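PDB 4ZU5: QdtA from Thermoanaerobacterium thermosaccharolyticum, which belongs to the WxcM-like family of the cupin clan, small beta-barrel proteins, and binds thymidine in the crystal. Local coordinates for residues 51-56 with 119-124; 71-76 with 93-98. All coordinates share one frame; numbering follows the deposited sequence.

Contact 1 (51-56 with 119-124); sequences HSHKKL and TDYIRN. Unlike the reference sequence in segment 51-56: S52 (reference Ala).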
ATOM      1  N   HIS A  51       4.245 -18.796  -7.463  1.00 36.65           N
ATOM      2  CA  HIS A  51       3.267 -18.594  -8.524  1.00 37.04           C
ATOM      3  C   HIS A  51       3.764 -17.620  -9.565  1.00 36.30           C
ATOM      4  O   HIS A  51       4.830 -17.012  -9.416  1.00 35.07           O
ATOM      5  CB  HIS A  51       1.909 -18.156  -7.929  1.00 38.39           C
ATOM      6  CG  HIS A  51       1.898 -16.753  -7.408  1.00 42.99           C
ATOM      7  ND1 HIS A  51       2.214 -16.440  -6.104  1.00 46.70           N
ATOM      8  CD2 HIS A  51       1.668 -15.574  -8.032  1.00 42.94           C
ATOM      9  CE1 HIS A  51       2.183 -15.128  -5.945  1.00 44.51           C
ATOM     10  NE2 HIS A  51       1.865 -14.581  -7.102  1.00 50.90           N
ATOM     11  N   SER A  52       3.051 -17.601 -10.678  1.00 35.05           N
ATOM     12  CA  SER A  52       3.237 -16.632 -11.718  1.00 36.14           C
ATOM     13  C   SER A  52       1.878 -16.183 -12.288  1.00 39.25           C
ATOM     14  O   SER A  52       0.806 -16.585 -11.802  1.00 40.55           O
ATOM     15  CB  SER A  52       4.101 -17.222 -12.822  1.00 34.52           C
ATOM     16  OG  SER A  52       4.434 -16.236 -13.806  1.00 35.39           O
ATOM     17  N   HIS A  53       1.918 -15.333 -13.312  1.00 38.30           N
ATOM     18  CA  HIS A  53       0.707 -14.918 -14.024  1.00 39.70           C
ATOM     19  C   HIS A  53       0.956 -14.751 -15.476  1.00 36.74           C
ATOM     20  O   HIS A  53       2.080 -14.437 -15.862  1.00 39.12           O
ATOM     21  CB  HIS A  53       0.294 -13.540 -13.545  1.00 43.66           C
ATOM     22  CG  HIS A  53       0.059 -13.485 -12.088  1.00 40.95           C
ATOM     23  ND1 HIS A  53      -1.162 -13.785 -11.535  1.00 47.72           N
ATOM     24  CD2 HIS A  53       0.898 -13.243 -11.056  1.00 44.55           C
ATOM     25  CE1 HIS A  53      -1.090 -13.655 -10.220  1.00 47.65           C
ATOM     26  NE2 HIS A  53       0.150 -13.326  -9.905  1.00 44.50           N
ATOM     27  N   LYS A  54      -0.100 -14.828 -16.265  1.00 39.41           N
ATOM     28  CA  LYS A  54       0.025 -14.532 -17.701  1.00 43.53           C
ATOM     29  C   LYS A  54      -0.248 -13.067 -18.065  1.00 43.34           C
ATOM     30  O   LYS A  54       0.294 -12.551 -19.037  1.00 48.13           O
ATOM     31  CB  LYS A  54      -0.910 -15.402 -18.555  1.00 51.67           C
ATOM     32  CG  LYS A  54      -0.858 -16.915 -18.336  1.00 62.00           C
ATOM     33  CD  LYS A  54      -1.892 -17.442 -17.317  1.00 66.29           C
ATOM     34  CE  LYS A  54      -3.208 -17.957 -17.908  1.00 68.57           C
ATOM     35  NZ  LYS A  54      -3.059 -19.345 -18.444  1.00 74.10           N
ATOM     36  N   LYS A  55      -1.130 -12.392 -17.345  1.00 38.92           N
ATOM     37  CA  LYS A  55      -1.591 -11.071 -17.817  1.00 38.02           C
ATOM     38  C   LYS A  55      -1.394  -9.928 -16.789  1.00 33.27           C
ATOM     39  O   LYS A  55      -1.517  -8.762 -17.106  1.00 39.65           O
ATOM     40  CB  LYS A  55      -3.082 -11.173 -18.174  1.00 43.17           C
ATOM     41  CG  LYS A  55      -3.292 -11.871 -19.521  1.00 51.62           C
ATOM     42  CD  LYS A  55      -4.617 -12.598 -19.687  1.00 57.26           C
ATOM     43  CE  LYS A  55      -5.718 -12.005 -18.819  1.00 64.53           C
ATOM     44  NZ  LYS A  55      -7.070 -12.459 -19.270  1.00 68.93           N
ATOM     45  N   LEU A  56      -1.168 -10.281 -15.553  1.00 31.53           N
ATOM     46  CA  LEU A  56      -1.080  -9.355 -14.450  1.00 32.54           C
ATOM     47  C   LEU A  56       0.290  -8.653 -14.396  1.00 36.23           C
ATOM     48  O   LEU A  56       1.322  -9.275 -14.607  1.00 33.34           O
ATOM     49  CB  LEU A  56      -1.310 -10.140 -13.168  1.00 32.93           C
ATOM     50  CG  LEU A  56      -1.379  -9.327 -11.882  1.00 33.39           C
ATOM     51  CD1 LEU A  56      -2.580  -8.386 -11.940  1.00 31.21           C
ATOM     52  CD2 LEU A  56      -1.463 -10.179 -10.633  1.00 35.99           C
ATOM     53  N   THR A 119      -8.091 -17.684 -12.625  1.00 47.37           N
ATOM     54  CA  THR A 119      -7.607 -18.208 -13.895  1.00 48.12           C
ATOM     55  C   THR A 119      -6.293 -17.626 -14.404  1.00 48.71           C
ATOM     56  O   THR A 119      -5.806 -18.065 -15.434  1.00 45.92           O
ATOM     57  CB  THR A 119      -8.638 -18.077 -15.040  1.00 45.70           C
ATOM     58  OG1 THR A 119      -8.610 -16.773 -15.641  1.00 46.48           O
ATOM     59  CG2 THR A 119     -10.059 -18.416 -14.572  1.00 49.95           C
ATOM     60  N   ASP A 120      -5.756 -16.580 -13.779  1.00 45.34           N
ATOM     61  CA  ASP A 120      -4.498 -16.028 -14.268  1.00 42.74           C
ATOM     62  C   ASP A 120      -3.431 -16.296 -13.243  1.00 43.96           C
ATOM     63  O   ASP A 120      -2.322 -15.820 -13.386  1.00 43.65           O
ATOM     64  CB  ASP A 120      -4.639 -14.514 -14.527  1.00 46.54           C
ATOM     65  CG  ASP A 120      -3.394 -13.900 -15.140  1.00 46.50           C
ATOM     66  OD1 ASP A 120      -2.845 -14.494 -16.098  1.00 45.02           O
ATOM     67  OD2 ASP A 120      -2.918 -12.870 -14.608  1.00 42.34           O
ATOM     68  N   TYR A 121      -3.787 -17.017 -12.185  1.00 41.90           N
ATOM     69  CA  TYR A 121      -2.848 -17.317 -11.119  1.00 46.97           C
ATOM     70  C   TYR A 121      -2.287 -18.662 -11.503  1.00 46.98           C
ATOM     71  O   TYR A 121      -2.989 -19.639 -11.357  1.00 50.01           O
ATOM     72  CB  TYR A 121      -3.577 -17.467  -9.778  1.00 49.33           C
ATOM     73  CG  TYR A 121      -3.130 -16.544  -8.686  1.00 59.85           C
ATOM     74  CD1 TYR A 121      -3.714 -15.277  -8.555  1.00 70.83           C
ATOM     75  CD2 TYR A 121      -2.155 -16.923  -7.767  1.00 63.26           C
ATOM     76  CE1 TYR A 121      -3.328 -14.395  -7.557  1.00 79.43           C
ATOM     77  CE2 TYR A 121      -1.766 -16.056  -6.743  1.00 73.00           C
ATOM     78  CZ  TYR A 121      -2.358 -14.787  -6.637  1.00 83.35           C
ATOM     79  OH  TYR A 121      -2.023 -13.887  -5.627  1.00 87.74           O
ATOM     80  N   ILE A 122      -1.090 -18.715 -12.081  1.00 46.12           N
ATOM     81  CA  ILE A 122      -0.457 -19.982 -12.409  1.00 44.30           C
ATOM     82  C   ILE A 122       0.214 -20.548 -11.166  1.00 42.26           C
ATOM     83  O   ILE A 122       1.208 -20.002 -10.671  1.00 43.98           O
ATOM     84  CB  ILE A 122       0.629 -19.843 -13.466  1.00 45.08           C
ATOM     85  CG1 ILE A 122       0.067 -19.249 -14.759  1.00 48.38           C
ATOM     86  CG2 ILE A 122       1.237 -21.209 -13.742  1.00 46.50           C
ATOM     87  CD1 ILE A 122       1.155 -18.919 -15.762  1.00 50.81           C
ATOM     88  N   ARG A 123      -0.319 -21.650 -10.652  1.00 43.51           N
ATOM     89  CA  ARG A 123       0.252 -22.276  -9.461  1.00 44.15           C
ATOM     90  C   ARG A 123       0.992 -23.584  -9.768  1.00 41.30           C
ATOM     91  O   ARG A 123       1.747 -24.074  -8.965  1.00 37.50           O
ATOM     92  CB  ARG A 123      -0.845 -22.551  -8.441  1.00 50.57           C
ATOM     93  CG  ARG A 123      -1.232 -21.300  -7.680  1.00 59.52           C
ATOM     94  CD  ARG A 123      -2.618 -21.398  -7.048  1.00 66.51           C
ATOM     95  NE  ARG A 123      -3.044 -20.089  -6.554  1.00 75.06           N
ATOM     96  CZ  ARG A 123      -2.392 -19.395  -5.619  1.00 80.93           C
ATOM     97  NH1 ARG A 123      -1.296 -19.881  -5.035  1.00 85.96           N
ATOM     98  NH2 ARG A 123      -2.839 -18.202  -5.259  1.00 82.15           N
ATOM     99  N   ASN A 124       0.762 -24.143 -10.938  1.00 44.96           N
ATOM    100  CA  ASN A 124       1.440 -25.373 -11.310  1.00 42.29           C
ATOM    101  C   ASN A 124       2.777 -25.070 -11.925  1.00 37.20           C
ATOM    102  O   ASN A 124       2.871 -24.490 -12.998  1.00 36.74           O
ATOM    103  CB  ASN A 124       0.591 -26.172 -12.286  1.00 46.20           C
ATOM    104  CG  ASN A 124       1.179 -27.537 -12.560  1.00 43.57           C
ATOM    105  OD1 ASN A 124       2.206 -27.663 -13.199  1.00 49.05           O
ATOM    106  ND2 ASN A 124       0.542 -28.562 -12.037  1.00 49.61           N
TER
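The ring of Y121 receives the edge of H53 over one face: CE1 of H53 stands 3.5 Å from CD1 of Y121, offset toward the rim, with the two planes 76° apart in an edge-to-face pair. H53 in turn has a methyl, CD2 of L56, over the centre of one of its own faces. The H51 ring carries Y121 CE2 over its centre, 3.7 Å from H51 CD2, while CD2 of H53 lies at its edge. With chi1 at 72°, the H51 ring is tucked over its own backbone and turns a face to CE2, the two rings lying obliquely with planes 32° apart. H53 also uses ND1 as a donor, to the backbone O of D120 at 3.0 Å; the bond is bent and the donor lies above the carbonyl plane, but it helps to fix the rotation of the imidazole.

D120 suits its place because a short carboxylate can gather the amides of a turning backbone. Its OD1 accepts from K54 N at 2.8 Å and K55 N at 3.0 Å, both on the syn side; OD2 takes only weak bonds from K55 N and L56 N. The aliphatic part of K54 bends across I122, CD to CG1 3.7 Å, and I122 also packs on F127 and Y128 of helix 125-136.

S52 and I122 form an antiparallel hydrogen-bonded pair, S52 N to I122 O at 3.0 Å and I122 N back to S52 O. The short, weakly bonded strand 121-122 is thus an outermost strand, within this chain, of a cupin-type sheet, and the aromatic cluster of H51, H53 and Y121 adjoins the thymidine pocket, to which Y121 itself belongs.

Contact 2 (71-76 with 93-98); sequences LKIPDE and PLVWRE. Unlike the reference sequence in segment 93-98: L94 (reference Phe), V95 (reference Leu).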
ATOM      1  N   LEU A  71      13.143 -14.532  -7.981  1.00 33.09           N
ATOM      2  CA  LEU A  71      12.527 -14.420  -9.270  1.00 33.65           C
ATOM      3  C   LEU A  71      13.148 -15.461 -10.182  1.00 35.33           C
ATOM      4  O   LEU A  71      14.372 -15.614 -10.233  1.00 37.21           O
ATOM      5  CB  LEU A  71      12.789 -13.046  -9.895  1.00 36.62           C
ATOM      6  CG  LEU A  71      12.429 -11.893  -8.962  1.00 39.11           C
ATOM      7  CD1 LEU A  71      13.128 -10.606  -9.384  1.00 45.10           C
ATOM      8  CD2 LEU A  71      10.935 -11.747  -8.988  1.00 37.16           C
ATOM      9  N   LYS A  72      12.303 -16.116 -10.958  1.00 35.60           N
ATOM     10  CA  LYS A  72      12.850 -17.012 -11.944  1.00 40.73           C
ATOM     11  C   LYS A  72      12.041 -17.178 -13.206  1.00 36.43           C
ATOM     12  O   LYS A  72      10.816 -17.100 -13.229  1.00 33.63           O
ATOM     13  CB  LYS A  72      13.175 -18.341 -11.262  1.00 49.30           C
ATOM     14  CG  LYS A  72      12.368 -19.546 -11.656  1.00 56.76           C
ATOM     15  CD  LYS A  72      12.400 -20.496 -10.470  1.00 69.45           C
ATOM     16  CE  LYS A  72      13.338 -21.673 -10.700  1.00 75.63           C
ATOM     17  NZ  LYS A  72      13.161 -22.555  -9.515  1.00 85.42           N
ATOM     18  N   ILE A  73      12.773 -17.381 -14.292  1.00 35.68           N
ATOM     19  CA  ILE A  73      12.215 -17.766 -15.545  1.00 34.64           C
ATOM     20  C   ILE A  73      13.116 -18.932 -15.968  1.00 39.31           C
ATOM     21  O   ILE A  73      14.145 -19.194 -15.338  1.00 36.49           O
ATOM     22  CB  ILE A  73      12.291 -16.610 -16.574  1.00 32.19           C
ATOM     23  CG1 ILE A  73      13.737 -16.164 -16.861  1.00 32.08           C
ATOM     24  CG2 ILE A  73      11.560 -15.400 -16.025  1.00 33.02           C
ATOM     25  CD1 ILE A  73      13.868 -15.053 -17.900  1.00 33.94           C
ATOM     26  N   PRO A  74      12.795 -19.547 -17.093  1.00 41.65           N
ATOM     27  CA  PRO A  74      13.611 -20.698 -17.459  1.00 46.59           C
ATOM     28  C   PRO A  74      15.085 -20.320 -17.588  1.00 46.35           C
ATOM     29  O   PRO A  74      15.433 -19.290 -18.178  1.00 48.79           O
ATOM     30  CB  PRO A  74      12.991 -21.139 -18.782  1.00 44.78           C
ATOM     31  CG  PRO A  74      11.560 -20.746 -18.631  1.00 42.84           C
ATOM     32  CD  PRO A  74      11.644 -19.389 -17.989  1.00 40.36           C
ATOM     33  N   ASP A  75      15.922 -21.109 -16.919  1.00 49.15           N
ATOM     34  CA  ASP A  75      17.366 -20.994 -17.021  1.00 49.95           C
ATOM     35  C   ASP A  75      17.883 -19.791 -16.262  1.00 48.83           C
ATOM     36  O   ASP A  75      19.077 -19.580 -16.229  1.00 48.29           O
ATOM     37  CB  ASP A  75      17.806 -20.893 -18.492  1.00 55.13           C
ATOM     38  CG  ASP A  75      17.519 -22.176 -19.296  1.00 63.26           C
ATOM     39  OD1 ASP A  75      17.517 -23.270 -18.693  1.00 55.57           O
ATOM     40  OD2 ASP A  75      17.308 -22.089 -20.533  1.00 59.67           O
ATOM     41  N   GLU A  76      17.026 -18.986 -15.637  1.00 44.72           N
ATOM     42  CA  GLU A  76      17.561 -17.832 -14.950  1.00 45.20           C
ATOM     43  C   GLU A  76      16.931 -17.637 -13.592  1.00 44.49           C
ATOM     44  O   GLU A  76      15.738 -17.815 -13.438  1.00 43.73           O
ATOM     45  CB  GLU A  76      17.359 -16.604 -15.827  1.00 52.82           C
ATOM     46  CG  GLU A  76      18.193 -15.400 -15.415  1.00 62.86           C
ATOM     47  CD  GLU A  76      19.681 -15.633 -15.614  1.00 68.51           C
ATOM     48  OE1 GLU A  76      20.427 -15.630 -14.603  1.00 62.47           O
ATOM     49  OE2 GLU A  76      20.070 -15.860 -16.782  1.00 74.56           O
ATOM     50  N   PRO A  93       4.492 -10.356 -16.740  1.00 38.98           N
ATOM     51  CA  PRO A  93       3.951 -11.688 -16.995  1.00 38.98           C
ATOM     52  C   PRO A  93       5.040 -12.746 -17.109  1.00 32.63           C
ATOM     53  O   PRO A  93       6.171 -12.468 -17.567  1.00 31.47           O
ATOM     54  CB  PRO A  93       3.255 -11.513 -18.335  1.00 42.03           C
ATOM     55  CG  PRO A  93       2.699 -10.137 -18.209  1.00 42.98           C
ATOM     56  CD  PRO A  93       3.888  -9.373 -17.660  1.00 43.62           C
ATOM     57  N   LEU A  94       4.685 -13.892 -16.553  1.00 33.30           N
ATOM     58  CA  LEU A  94       5.420 -15.122 -16.721  1.00 34.07           C
ATOM     59  C   LEU A  94       6.757 -15.115 -16.052  1.00 35.59           C
ATOM     60  O   LEU A  94       7.709 -15.777 -16.489  1.00 30.74           O
ATOM     61  CB  LEU A  94       5.601 -15.425 -18.193  1.00 33.54           C
ATOM     62  CG  LEU A  94       4.290 -15.867 -18.847  1.00 36.04           C
ATOM     63  CD1 LEU A  94       4.582 -16.123 -20.305  1.00 39.95           C
ATOM     64  CD2 LEU A  94       3.603 -17.067 -18.218  1.00 41.45           C
ATOM     65  N   VAL A  95       6.798 -14.456 -14.911  1.00 32.87           N
ATOM     66  CA  VAL A  95       7.926 -14.573 -14.047  1.00 31.44           C
ATOM     67  C   VAL A  95       7.442 -15.314 -12.809  1.00 33.54           C
ATOM     68  O   VAL A  95       6.416 -14.968 -12.263  1.00 31.50           O
ATOM     69  CB  VAL A  95       8.409 -13.189 -13.635  1.00 31.01           C
ATOM     70  CG1 VAL A  95       9.496 -13.292 -12.575  1.00 31.45           C
ATOM     71  CG2 VAL A  95       8.955 -12.424 -14.854  1.00 31.68           C
ATOM     72  N   TRP A  96       8.164 -16.355 -12.386  1.00 31.55           N
ATOM     73  CA  TRP A  96       7.794 -17.125 -11.198  1.00 32.10           C
ATOM     74  C   TRP A  96       8.422 -16.454 -10.013  1.00 33.82           C
ATOM     75  O   TRP A  96       9.610 -16.079 -10.023  1.00 35.30           O
ATOM     76  CB  TRP A  96       8.315 -18.592 -11.330  1.00 36.01           C
ATOM     77  CG  TRP A  96       8.017 -19.537 -10.183  1.00 32.68           C
ATOM     78  CD1 TRP A  96       8.804 -19.767  -9.110  1.00 35.00           C
ATOM     79  CD2 TRP A  96       6.897 -20.404 -10.035  1.00 32.66           C
ATOM     80  NE1 TRP A  96       8.231 -20.702  -8.270  1.00 34.86           N
ATOM     81  CE2 TRP A  96       7.067 -21.120  -8.826  1.00 32.58           C
ATOM     82  CE3 TRP A  96       5.737 -20.606 -10.752  1.00 34.98           C
ATOM     83  CZ2 TRP A  96       6.127 -22.024  -8.342  1.00 34.83           C
ATOM     84  CZ3 TRP A  96       4.836 -21.550 -10.307  1.00 35.31           C
ATOM     85  CH2 TRP A  96       5.024 -22.222  -9.080  1.00 35.58           C
ATOM     86  N   ARG A  97       7.679 -16.364  -8.922  1.00 35.34           N
ATOM     87  CA  ARG A  97       8.313 -15.818  -7.741  1.00 35.09           C
ATOM     88  C   ARG A  97       7.977 -16.500  -6.438  1.00 31.52           C
ATOM     89  O   ARG A  97       6.919 -17.107  -6.287  1.00 37.09           O
ATOM     90  CB  ARG A  97       8.113 -14.311  -7.637  1.00 37.48           C
ATOM     91  CG  ARG A  97       6.866 -13.876  -6.920  1.00 41.66           C
ATOM     92  CD  ARG A  97       5.659 -14.455  -7.617  1.00 46.15           C
ATOM     93  NE  ARG A  97       5.571 -14.151  -9.048  1.00 53.24           N
ATOM     94  CZ  ARG A  97       4.945 -13.088  -9.545  1.00 53.67           C
ATOM     95  NH1 ARG A  97       4.402 -12.206  -8.714  1.00 56.23           N
ATOM     96  NH2 ARG A  97       4.840 -12.931 -10.862  1.00 47.55           N
ATOM     97  N   GLU A  98       8.945 -16.394  -5.539  1.00 32.68           N
ATOM     98  CA  GLU A  98       8.853 -16.823  -4.130  1.00 31.93           C
ATOM     99  C   GLU A  98       9.442 -15.735  -3.244  1.00 34.94           C
ATOM    100  O   GLU A  98      10.311 -14.956  -3.647  1.00 38.45           O
ATOM    101  CB  GLU A  98       9.635 -18.138  -3.977  1.00 35.19           C
ATOM    102  CG  GLU A  98       9.109 -19.251  -4.862  1.00 34.07           C
ATOM    103  CD  GLU A  98      10.078 -20.396  -5.057  1.00 34.93           C
ATOM    104  OE1 GLU A  98      11.090 -20.396  -4.344  1.00 39.69           O
ATOM    105  OE2 GLU A  98       9.792 -21.252  -5.911  1.00 41.27           O
TER
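Backbone hydrogen bonds join K72 and W96 as an antiparallel hydrogen-bonded pair: K72 N reaches W96 O, and W96 N reaches K72 O, each at 2.9 Å. The neighbouring pair, L71 with R97, is non-hydrogen-bonded, and there CA of L71 offers a CA-H...O contact to W96 O.

Apolar contacts flank this ladder. CD2 of L71 lies 4.0 Å from CB of R97 and 4.2 Å from CG1 of V95, while CG2 of I73 meets CG2 of V95 at 4.1 Å. Leucine, isoleucine and valine suit this buried place, since their branched hydrocarbon chains need no polar partners. On the face of the sheet that carries K72 and W96, the lysine runs alongside the tryptophan in the same direction, its CD coming obliquely to within 3.9 Å of CD1 of the indole.

Polar side-chain bonds hold the second segment in shape. The indole NE1 of W96 donates to OE2 of E98, which lies in the indole plane, while the donor meets it on the anti side, tilted from the carboxylate plane; the other oxygen of E98 pairs with R70. R97 folds back along its own segment, bent at chi2 and chi3 (-58° and -55°), and NH2 donates to V95 O at 2.9 Å; NH1 goes to Q58.

The indole N-H of W96, the carboxylate of E98 and the guanidinium of R97 are therefore paired as well as enclosed: E98 answers both an indole N-H and an arginine, and is probably kept ionised, while hydrocarbon contacts fill in around the backbone bonds.

How the contacts relate
From the N terminus, the chain enters contact 1 at 51-56, the end of strand 47-53, and reaches contact 2 at 71-76, the end of strand 67-73. The return through 93-98 closes the smaller loop, containing strand 76-82 and strand 87-91. Only at 119-124 is the larger loop of contact 1 closed, so contact 2 lies wholly within it and the two do not cross. They join successive strands of one antiparallel sheet, in the order 67-73, 96-100, 47-53, 121-122. The central neighbours link them directly: the backbone of L94 bonds to that of H53, and S52 OG makes a weak hydrogen bond to V95 O. Helix 125-136 touches both contacts.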